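Local structure of DnaJ homolog subfamily C member 27-A (Xenopus laevis, 6JMG) at residues A[30-35]-A[163-168]. The protein binds GTP and magnesium as a Rab-family small GTPase carrying a J domain, and may regulate the MEK/ERK pathway. Sequence-based numbering, arbitrary orientation.
Sequences SCIIKR and TSAQSG. With MG (magnesium ion), chain D; GTP (guanosine-5'-triphosphate), chain C.
Arg35 reaches from helix 29-38 over the turn 165-168 and donates from NH1 to two successive backbone carbonyls. Arg35 NH1 lies 2.8 Å from Gln166 O, above the plane of that carbonyl and not on a lone pair, with the oxygen at the edge of the guanidinium and tilted somewhat from its plane. Both bonds are bent, and the one to Ala165 O (126°) is weak. Gly168 lies over one face of the same group, its CA 3.3 Å from Arg35 NH2. Arg35 CG stands anti to the backbone N (chi1 178°) and the chain then bends at chi2, which brings CG and CD against Ala165 O before the guanidinium arrives at the turn. With Arg35 replaced by alanine, the carbonyls of Ala165 and Gln166 would probably lose this donor, and the turn would be less firmly tied to the helix.

Closer to the nucleotide, Ala165 CB rests on the helix backbone, 3.6 Å from Cys31 O, and meets Cys31 CB at 3.8 Å. Ile32 packs beside it, and Ile32 CD1 meets Thr163 OG1 (4.1 Å), the two side chains crossing at about a right angle; Ile32 also touches Ile171, Met174 and Phe175 of helix 171-187. Ser164 OG accepts a nearly straight bond from Ser167 N (2.9 Å), an ST motif that shapes the turn, and is also bonded to Asp137; Thr163 OG1 is hydrogen-bonded to Asn134.

Both segments hold GTP: Cys31 N binds GTP O1A of the alpha-phosphate (2.8 Å), Ser30 OG coordinates magnesium alongside Thr48, and Ala165 N bonds weakly to guanine O6. This is the small-GTPase nucleotide site, where the helix following the P-loop packs against the Thr-Ser-Ala guanine-recognition loop.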
loop_
_atom_site.group_PDB
_atom_site.type_symbol
_atom_site.label_atom_id
_atom_site.label_comp_id
_atom_site.label_asym_id
_atom_site.label_seq_id
_atom_site.Cartn_x
_atom_site.Cartn_y
_atom_site.Cartn_z
ATOM N N SER A 30 -7.205 5.125 17.902
ATOM C CA SER A 30 -7.524 4.264 19.032
ATOM C C SER A 30 -9.023 4.004 19.133
ATOM O O SER A 30 -9.436 2.864 19.398
ATOM C CB SER A 30 -6.955 4.855 20.305
ATOM O OG SER A 30 -5.603 5.141 20.094
ATOM N N CYS A 31 -9.860 5.037 18.892
ATOM C CA CYS A 31 -11.283 4.847 19.156
ATOM C C CYS A 31 -11.972 4.061 18.054
ATOM O O CYS A 31 -12.907 3.312 18.344
ATOM C CB CYS A 31 -12.043 6.181 19.309
ATOM S SG CYS A 31 -11.636 7.302 20.649
ATOM N N ILE A 32 -11.476 4.117 16.816
ATOM C CA ILE A 32 -11.961 3.181 15.806
ATOM C C ILE A 32 -11.690 1.747 16.243
ATOM O O ILE A 32 -12.581 0.888 16.192
ATOM C CB ILE A 32 -11.325 3.480 14.439
ATOM C CG1 ILE A 32 -11.921 4.757 13.834
ATOM C CG2 ILE A 32 -11.564 2.321 13.507
ATOM C CD1 ILE A 32 -11.179 5.216 12.606
ATOM N N ILE A 33 -10.479 1.475 16.738
ATOM C CA ILE A 33 -10.139 0.105 17.102
ATOM C C ILE A 33 -10.954 -0.341 18.310
ATOM O O ILE A 33 -11.592 -1.402 18.300
ATOM C CB ILE A 33 -8.631 -0.006 17.370
ATOM C CG1 ILE A 33 -7.848 0.187 16.063
ATOM C CG2 ILE A 33 -8.301 -1.340 18.047
ATOM C CD1 ILE A 33 -6.405 0.604 16.275
ATOM N N LYS A 34 -11.051 0.513 19.322
ATOM C CA LYS A 34 -11.747 0.077 20.521
ATOM C C LYS A 34 -13.258 0.028 20.324
ATOM O O LYS A 34 -13.917 -0.776 20.990
ATOM C CB LYS A 34 -11.408 1.024 21.676
ATOM C CG LYS A 34 -10.019 0.850 22.216
ATOM C CD LYS A 34 -9.718 1.842 23.319
ATOM C CE LYS A 34 -8.549 1.344 24.160
ATOM N NZ LYS A 34 -7.698 2.460 24.652
ATOM N N ARG A 35 -13.802 0.791 19.355
ATOM C CA ARG A 35 -15.224 0.701 19.046
ATOM C C ARG A 35 -15.586 -0.676 18.499
ATOM O O ARG A 35 -16.538 -1.311 18.972
ATOM C CB ARG A 35 -15.616 1.799 18.055
ATOM C CG ARG A 35 -17.090 1.794 17.589
ATOM C CD ARG A 35 -18.058 2.048 18.732
ATOM N NE ARG A 35 -19.446 1.866 18.321
ATOM C CZ ARG A 35 -20.394 2.794 18.425
ATOM N NH1 ARG A 35 -20.107 3.992 18.938
ATOM N NH2 ARG A 35 -21.635 2.520 18.016
ATOM N N THR A 163 -16.571 6.876 8.446
ATOM C CA THR A 163 -16.735 6.210 9.726
ATOM C C THR A 163 -16.962 7.240 10.811
ATOM O O THR A 163 -16.579 8.411 10.689
ATOM C CB THR A 163 -15.523 5.350 10.146
ATOM O OG1 THR A 163 -14.344 6.164 10.190
ATOM C CG2 THR A 163 -15.319 4.185 9.214
ATOM N N SER A 164 -17.552 6.752 11.896
ATOM C CA SER A 164 -17.624 7.478 13.150
ATOM C C SER A 164 -17.458 6.466 14.261
ATOM O O SER A 164 -18.280 5.557 14.412
ATOM C CB SER A 164 -18.949 8.240 13.313
ATOM O OG SER A 164 -19.120 8.705 14.648
ATOM N N ALA A 165 -16.405 6.637 15.049
ATOM C CA ALA A 165 -16.271 5.795 16.227
ATOM C C ALA A 165 -17.307 6.157 17.276
ATOM O O ALA A 165 -17.650 5.316 18.114
ATOM C CB ALA A 165 -14.856 5.918 16.802
ATOM N N GLN A 166 -17.823 7.393 17.231
ATOM C CA GLN A 166 -18.805 7.827 18.215
ATOM C C GLN A 166 -20.169 7.218 17.935
ATOM O O GLN A 166 -20.803 6.672 18.834
ATOM C CB GLN A 166 -18.888 9.352 18.223
ATOM C CG GLN A 166 -19.785 9.931 19.302
ATOM C CD GLN A 166 -21.209 10.084 18.831
ATOM O OE1 GLN A 166 -21.454 10.362 17.654
ATOM N NE2 GLN A 166 -22.163 9.893 19.745
ATOM N N SER A 167 -20.608 7.256 16.685
ATOM C CA SER A 167 -21.904 6.727 16.293
ATOM C C SER A 167 -21.868 5.251 15.931
ATOM O O SER A 167 -22.920 4.597 15.945
ATOM C CB SER A 167 -22.435 7.507 15.096
ATOM O OG SER A 167 -21.972 6.926 13.880
ATOM N N GLY A 168 -20.703 4.731 15.551
ATOM C CA GLY A 168 -20.594 3.395 15.003
ATOM C C GLY A 168 -20.748 3.305 13.495
ATOM O O GLY A 168 -20.369 2.280 12.913
HETATM MG MG MG D . -4.422 6.690 19.773
HETATM P PG GTP C . -3.386 9.642 19.095
HETATM O O1G GTP C . -3.302 8.274 19.736
HETATM O O2G GTP C . -2.630 9.700 17.792
HETATM O O3G GTP C . -2.817 10.677 20.050
HETATM O O3B GTP C . -4.899 10.045 18.682
HETATM P PB GTP C . -5.970 8.993 18.100
HETATM O O1B GTP C . -5.910 8.930 16.597
HETATM O O2B GTP C . -5.846 7.593 18.653
HETATM O O3A GTP C . -7.373 9.683 18.482
HETATM P PA GTP C . -8.379 9.057 19.564
HETATM O O1A GTP C . -8.919 7.712 19.144
HETATM O O2A GTP C . -7.739 8.954 20.916
HETATM O "O5'" GTP C . -9.487 10.203 19.553
HETATM C "C5'" GTP C . -9.108 11.541 19.770
HETATM C "C4'" GTP C . -10.328 12.280 20.307
HETATM O "O4'" GTP C . -11.292 12.314 19.290
HETATM C "C3'" GTP C . -11.001 11.609 21.478
HETATM O "O3'" GTP C . -11.468 12.671 22.252
HETATM C "C2'" GTP C . -12.210 10.896 20.922
HETATM O "O2'" GTP C . -13.343 10.913 21.761
HETATM C "C1'" GTP C . -12.521 11.744 19.728
HETATM N N9 GTP C . -13.097 10.953 18.641
HETATM C C8 GTP C . -12.564 9.828 18.062
HETATM N N7 GTP C . -13.395 9.436 17.058
HETATM C C5 GTP C . -14.438 10.296 16.998
HETATM C C6 GTP C . -15.549 10.360 16.172
HETATM O O6 GTP C . -15.735 9.518 15.297
HETATM N N1 GTP C . -16.450 11.392 16.326
HETATM C C2 GTP C . -16.262 12.346 17.296
HETATM N N2 GTP C . -17.159 13.314 17.426
HETATM N N3 GTP C . -15.153 12.281 18.123
HETATM C C4 GTP C . -14.261 11.267 17.978
HETATM O O HOH W 1 -3.471 5.742 18.139
HETATM O O HOH W 2 -5.474 7.511 21.459
#